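Local coordinates for protein mannitol dehydrogenase (Pseudomonas fluorescens, PDB 1LJ8) that probably interconverts mannitol and fructose as an NAD-dependent mannitol 2-dehydrogenase of the long-chain type, at residues Y86-T91 / Q365-Q370; V265-F270 / T285-P290. One frame throughout, in Å; residues are numbered along the deposited sequence.

Contact 1: residues Y86-T91 / Q365-Q370; sequences YELGDT and QAIADQ
The loop that runs on from the end of strand 83-87, in the Rossmann part of the chain, meets the loop before helix 371-375 of the C-terminal part through Asp-90, Leu-88 and the turn at 365-367. The carboxylate of Asp-90 grips two successive backbone N-H groups, one with each oxygen. OD2 accepts a hydrogen bond from Gln-365 N at 2.8 Å, almost straight (176°), while OD1 accepts from Ala-366 N at 3.0 Å with a more bent one. Both donors come in on the syn side, a little over 20° out of the carboxylate plane, and together they fix the rotation of the group. The methyl of Ala-366 tucks in beside it, its CB 3.4 Å from OD1 of Asp-90. The site is consistent with a place beside the NAD cleft between the two parts, the side chain of Ile-367 being about 9 Å from the bound cofactor. Further in, CB of Leu-88 rests on CD1 of Ile-367 at 3.8 Å. With CG1 anti to its N (chi1 -165°) and a bend at chi2, Ile-367 brings CD1 up to the leucine. Asn-364, in the same loop, donates through ND2 to Leu-88 O and accepts at OD1 from Ile-367 N.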
loop_
_atom_site.group_PDB
_atom_site.type_symbol
_atom_site.label_atom_id
_atom_site.label_comp_id
_atom_site.label_asym_id
_atom_site.label_seq_id
_atom_site.Cartn_x
_atom_site.Cartn_y
_atom_site.Cartn_z
ATOM N N TYR A 86 -8.284 0.091 -16.187
ATOM C CA TYR A 86 -9.681 -0.325 -16.367
ATOM C C TYR A 86 -10.432 0.019 -15.088
ATOM O O TYR A 86 -10.336 -0.712 -14.088
ATOM C CB TYR A 86 -9.665 -1.831 -16.631
ATOM C CG TYR A 86 -10.990 -2.518 -16.956
ATOM C CD1 TYR A 86 -12.086 -1.793 -17.405
ATOM C CD2 TYR A 86 -11.105 -3.905 -16.857
ATOM C CE1 TYR A 86 -13.322 -2.463 -17.770
ATOM C CE2 TYR A 86 -12.307 -4.570 -17.219
ATOM C CZ TYR A 86 -13.391 -3.831 -17.674
ATOM O OH TYR A 86 -14.549 -4.484 -18.069
ATOM N N GLU A 87 -11.187 1.120 -15.131
ATOM C CA GLU A 87 -11.950 1.570 -13.962
ATOM C C GLU A 87 -13.230 0.762 -13.833
ATOM O O GLU A 87 -13.909 0.525 -14.815
ATOM C CB GLU A 87 -12.291 3.076 -14.076
ATOM C CG GLU A 87 -11.056 4.017 -14.044
ATOM C CD GLU A 87 -11.428 5.479 -14.205
ATOM O OE1 GLU A 87 -12.568 5.735 -14.677
ATOM O OE2 GLU A 87 -10.574 6.361 -13.890
ATOM N N LEU A 88 -13.538 0.299 -12.623
ATOM C CA LEU A 88 -14.743 -0.504 -12.402
ATOM C C LEU A 88 -15.555 0.111 -11.261
ATOM O O LEU A 88 -15.023 0.345 -10.192
ATOM C CB LEU A 88 -14.346 -1.933 -12.055
ATOM C CG LEU A 88 -13.541 -2.703 -13.115
ATOM C CD1 LEU A 88 -12.856 -3.932 -12.465
ATOM C CD2 LEU A 88 -14.474 -3.109 -14.233
ATOM N N GLY A 89 -16.829 0.405 -11.516
ATOM C CA GLY A 89 -17.677 0.999 -10.481
ATOM C C GLY A 89 -19.167 0.776 -10.802
ATOM O O GLY A 89 -19.495 0.438 -11.937
ATOM N N ASP A 90 -20.050 0.968 -9.813
ATOM C CA ASP A 90 -21.499 0.771 -9.984
ATOM C C ASP A 90 -22.247 2.032 -10.374
ATOM O O ASP A 90 -23.106 2.011 -11.252
ATOM C CB ASP A 90 -22.151 0.297 -8.685
ATOM C CG ASP A 90 -21.573 -0.967 -8.162
ATOM O OD1 ASP A 90 -21.004 -1.769 -8.940
ATOM O OD2 ASP A 90 -21.726 -1.180 -6.943
ATOM N N THR A 91 -21.997 3.097 -9.614
ATOM C CA THR A 91 -22.602 4.403 -9.845
ATOM C C THR A 91 -21.533 4.955 -10.767
ATOM O O THR A 91 -20.920 5.989 -10.525
ATOM C CB THR A 91 -22.729 5.182 -8.493
ATOM O OG1 THR A 91 -21.489 5.126 -7.764
ATOM C CG2 THR A 91 -23.808 4.541 -7.623
ATOM N N GLN A 365 -19.722 -3.002 -6.182
ATOM C CA GLN A 365 -19.754 -4.424 -6.522
ATOM C C GLN A 365 -18.944 -4.744 -7.762
ATOM O O GLN A 365 -18.387 -5.833 -7.873
ATOM C CB GLN A 365 -21.202 -4.896 -6.775
ATOM C CG GLN A 365 -22.215 -4.375 -5.748
ATOM C CD GLN A 365 -22.300 -5.224 -4.492
ATOM O OE1 GLN A 365 -22.501 -6.441 -4.569
ATOM N NE2 GLN A 365 -22.156 -4.584 -3.313
ATOM N N ALA A 366 -18.866 -3.794 -8.683
ATOM C CA ALA A 366 -18.174 -4.056 -9.944
ATOM C C ALA A 366 -16.671 -4.262 -9.803
ATOM O O ALA A 366 -16.091 -5.031 -10.554
ATOM C CB ALA A 366 -18.428 -2.915 -10.883
ATOM N N ILE A 367 -16.061 -3.571 -8.836
ATOM C CA ILE A 367 -14.596 -3.624 -8.659
ATOM C C ILE A 367 -14.055 -4.985 -8.251
ATOM O O ILE A 367 -12.931 -5.361 -8.611
ATOM C CB ILE A 367 -14.150 -2.498 -7.661
ATOM C CG1 ILE A 367 -12.619 -2.234 -7.687
ATOM C CG2 ILE A 367 -14.603 -2.884 -6.261
ATOM C CD1 ILE A 367 -12.050 -1.880 -9.062
ATOM N N ALA A 368 -14.815 -5.739 -7.478
ATOM C CA ALA A 368 -14.381 -7.064 -7.073
ATOM C C ALA A 368 -12.964 -7.099 -6.450
ATOM O O ALA A 368 -12.054 -7.818 -6.886
ATOM C CB ALA A 368 -14.488 -8.045 -8.283
ATOM N N ASP A 369 -12.806 -6.331 -5.382
ATOM C CA ASP A 369 -11.538 -6.278 -4.667
ATOM C C ASP A 369 -11.432 -7.493 -3.756
ATOM O O ASP A 369 -12.341 -7.817 -2.984
ATOM C CB ASP A 369 -11.464 -4.962 -3.877
ATOM C CG ASP A 369 -10.091 -4.748 -3.253
ATOM O OD1 ASP A 369 -9.166 -5.421 -3.732
ATOM O OD2 ASP A 369 -9.964 -3.927 -2.311
ATOM N N GLN A 370 -10.320 -8.183 -3.850
ATOM C CA GLN A 370 -10.149 -9.444 -3.147
ATOM C C GLN A 370 -9.799 -9.425 -1.678
ATOM O O GLN A 370 -8.854 -8.757 -1.294
ATOM C CB GLN A 370 -9.065 -10.273 -3.850
ATOM C CG GLN A 370 -9.259 -10.368 -5.362
ATOM C CD GLN A 370 -8.461 -9.298 -6.126
ATOM O OE1 GLN A 370 -7.848 -8.405 -5.539
ATOM N NE2 GLN A 370 -8.473 -9.411 -7.467
#

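Contact 2: residues V265-F270 / T285-P290; sequences VLEDKF and TDDVTP
Glu-267 reaches across to the turn that leads into helix 289-313, and its carboxylate is the polar centre of the contact. OE2 accepts from Val-288 N at 3.0 Å through its anti lone pair, and water 1 donates to it and, weakly, to Asp-287 OD1. OE1 turns to Lys-269, whose NZ forms a salt bridge at 3.0 Å from above the carboxylate plane, and takes a bond from Asn-226. Among backbone bonds, Thr-285 N donates to Leu-266 O, continuing the pairing of strand 263-266 with strand 283-284; water 2 bridges Asp-268 N and Thr-285 O. Apolar contact comes from Val-265, whose CG1, anti to its N (chi1 -175°), meets CG2 of Thr-285 and CG2 of Val-288, each at 3.6 Å. At the helix entry, OD1 of Asp-287 caps, accepting from Thr-289 N at 3.0 Å and from Thr-289 OG1 at 2.6 Å. An alanine in place of Glu-267 is likely to leave Val-288 N without its acceptor and Lys-269 without its salt-bridge mate. OD1 of Asp-287 stands 3.8 Å from OE2 of Glu-267, so the two acids probably repel, a cost water 1, Lys-269, Val-288 N and the cap donors would offset.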
loop_
_atom_site.group_PDB
_atom_site.type_symbol
_atom_site.label_atom_id
_atom_site.label_comp_id
_atom_site.label_asym_id
_atom_site.label_seq_id
_atom_site.Cartn_x
_atom_site.Cartn_y
_atom_site.Cartn_z
ATOM N N VAL A 265 -3.054 13.865 -1.982
ATOM C CA VAL A 265 -2.765 15.135 -1.338
ATOM C C VAL A 265 -1.279 15.002 -0.930
ATOM O O VAL A 265 -0.908 14.040 -0.263
ATOM C CB VAL A 265 -3.616 15.358 -0.103
ATOM C CG1 VAL A 265 -3.288 16.805 0.413
ATOM C CG2 VAL A 265 -5.114 15.213 -0.451
ATOM N N LEU A 266 -0.465 15.949 -1.375
ATOM C CA LEU A 266 0.991 15.926 -1.171
ATOM C C LEU A 266 1.503 17.167 -0.469
ATOM O O LEU A 266 0.953 18.256 -0.632
ATOM C CB LEU A 266 1.725 15.946 -2.547
ATOM C CG LEU A 266 2.440 14.823 -3.268
ATOM C CD1 LEU A 266 2.869 15.255 -4.681
ATOM C CD2 LEU A 266 3.621 14.365 -2.442
ATOM N N GLU A 267 2.606 17.001 0.249
ATOM C CA GLU A 267 3.297 18.149 0.807
ATOM C C GLU A 267 4.264 18.581 -0.318
ATOM O O GLU A 267 4.940 17.737 -0.925
ATOM C CB GLU A 267 4.065 17.758 2.063
ATOM C CG GLU A 267 3.098 17.485 3.212
ATOM C CD GLU A 267 3.775 16.957 4.438
ATOM O OE1 GLU A 267 5.008 16.592 4.388
ATOM O OE2 GLU A 267 3.050 16.900 5.447
ATOM N N ASP A 268 4.320 19.868 -0.629
ATOM C CA ASP A 268 5.174 20.332 -1.720
ATOM C C ASP A 268 6.619 20.512 -1.286
ATOM O O ASP A 268 7.116 21.649 -1.154
ATOM C CB ASP A 268 4.614 21.645 -2.271
ATOM C CG ASP A 268 5.052 21.927 -3.704
ATOM O OD1 ASP A 268 5.914 21.209 -4.262
ATOM O OD2 ASP A 268 4.537 22.909 -4.275
ATOM N N LYS A 269 7.300 19.382 -1.107
ATOM C CA LYS A 269 8.685 19.356 -0.629
ATOM C C LYS A 269 9.528 18.551 -1.600
ATOM O O LYS A 269 9.789 17.365 -1.359
ATOM C CB LYS A 269 8.723 18.690 0.751
ATOM C CG LYS A 269 7.979 19.423 1.846
ATOM C CD LYS A 269 7.985 18.627 3.171
ATOM C CE LYS A 269 7.141 19.328 4.220
ATOM N NZ LYS A 269 7.072 18.461 5.460
ATOM N N PHE A 270 9.952 19.191 -2.693
ATOM C CA PHE A 270 10.728 18.513 -3.743
ATOM C C PHE A 270 11.988 19.331 -3.959
ATOM O O PHE A 270 11.911 20.502 -4.334
ATOM C CB PHE A 270 9.896 18.438 -5.031
ATOM C CG PHE A 270 8.735 17.502 -4.935
ATOM C CD1 PHE A 270 7.587 17.856 -4.207
ATOM C CD2 PHE A 270 8.823 16.211 -5.454
ATOM C CE1 PHE A 270 6.561 16.932 -3.982
ATOM C CE2 PHE A 270 7.826 15.294 -5.245
ATOM C CZ PHE A 270 6.672 15.633 -4.496
ATOM N N THR A 285 -0.744 20.545 0.277
ATOM C CA THR A 285 -1.116 21.212 1.511
ATOM C C THR A 285 0.127 21.284 2.373
ATOM O O THR A 285 1.076 20.515 2.195
ATOM C CB THR A 285 -2.273 20.446 2.218
ATOM O OG1 THR A 285 -2.787 21.236 3.308
ATOM C CG2 THR A 285 -1.789 19.103 2.741
ATOM N N ASP A 286 0.130 22.201 3.327
ATOM C CA ASP A 286 1.314 22.353 4.156
ATOM C C ASP A 286 1.645 21.135 5.034
ATOM O O ASP A 286 2.795 20.697 5.091
ATOM C CB ASP A 286 1.174 23.612 5.013
ATOM C CG ASP A 286 1.134 24.880 4.161
ATOM O OD1 ASP A 286 2.047 25.056 3.335
ATOM O OD2 ASP A 286 0.206 25.695 4.325
ATOM N N ASP A 287 0.632 20.606 5.699
ATOM C CA ASP A 287 0.778 19.433 6.560
ATOM C C ASP A 287 -0.316 18.391 6.215
ATOM O O ASP A 287 -1.486 18.551 6.528
ATOM C CB ASP A 287 0.682 19.867 8.029
ATOM C CG ASP A 287 0.563 18.695 8.981
ATOM O OD1 ASP A 287 0.980 17.559 8.608
ATOM O OD2 ASP A 287 0.042 18.923 10.111
ATOM N N VAL A 288 0.079 17.342 5.512
ATOM C CA VAL A 288 -0.885 16.355 5.110
ATOM C C VAL A 288 -1.126 15.284 6.184
ATOM O O VAL A 288 -2.039 14.483 6.047
ATOM C CB VAL A 288 -0.388 15.676 3.765
ATOM C CG1 VAL A 288 0.670 14.680 4.071
ATOM C CG2 VAL A 288 -1.552 15.000 3.015
ATOM N N THR A 289 -0.351 15.283 7.276
ATOM C CA THR A 289 -0.491 14.196 8.236
ATOM C C THR A 289 -1.872 13.945 8.830
ATOM O O THR A 289 -2.260 12.802 8.962
ATOM C CB THR A 289 0.633 14.218 9.339
ATOM O OG1 THR A 289 0.572 15.416 10.109
ATOM C CG2 THR A 289 2.030 14.171 8.662
ATOM N N PRO A 290 -2.655 14.986 9.171
ATOM C CA PRO A 290 -3.948 14.563 9.713
ATOM C C PRO A 290 -4.855 13.839 8.699
ATOM O O PRO A 290 -5.670 12.999 9.079
ATOM C CB PRO A 290 -4.568 15.869 10.242
ATOM C CG PRO A 290 -3.880 16.938 9.507
ATOM C CD PRO A 290 -2.457 16.441 9.305
HETATM O O HOH W 1 4.159 17.222 7.739
HETATM O O HOH W 2 2.989 21.917 0.744
HETATM O O HOH W 3 4.792 19.879 7.066
#

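Both contacts join the Rossmann part to the C-terminal part, yet at separate places, their centres about 29 Å apart and their nearest atoms about 16 Å. Each is partly buried: in contact 1 the charged Asp-90 is exposed while Leu-88 and Ile-367 are buried; in contact 2 the buried residues include an acid, Glu-267. Contact 1 brings together loops more than 270 residues apart in the chain, whereas contact 2 closes a short loop with 14 residues between its segments. In contact 1 an acid of the Rossmann loop holds bare backbone of the C-terminal loop; in contact 2 the acid is met by a backbone N-H, a lysine and a water, with strand pairing extended nearby.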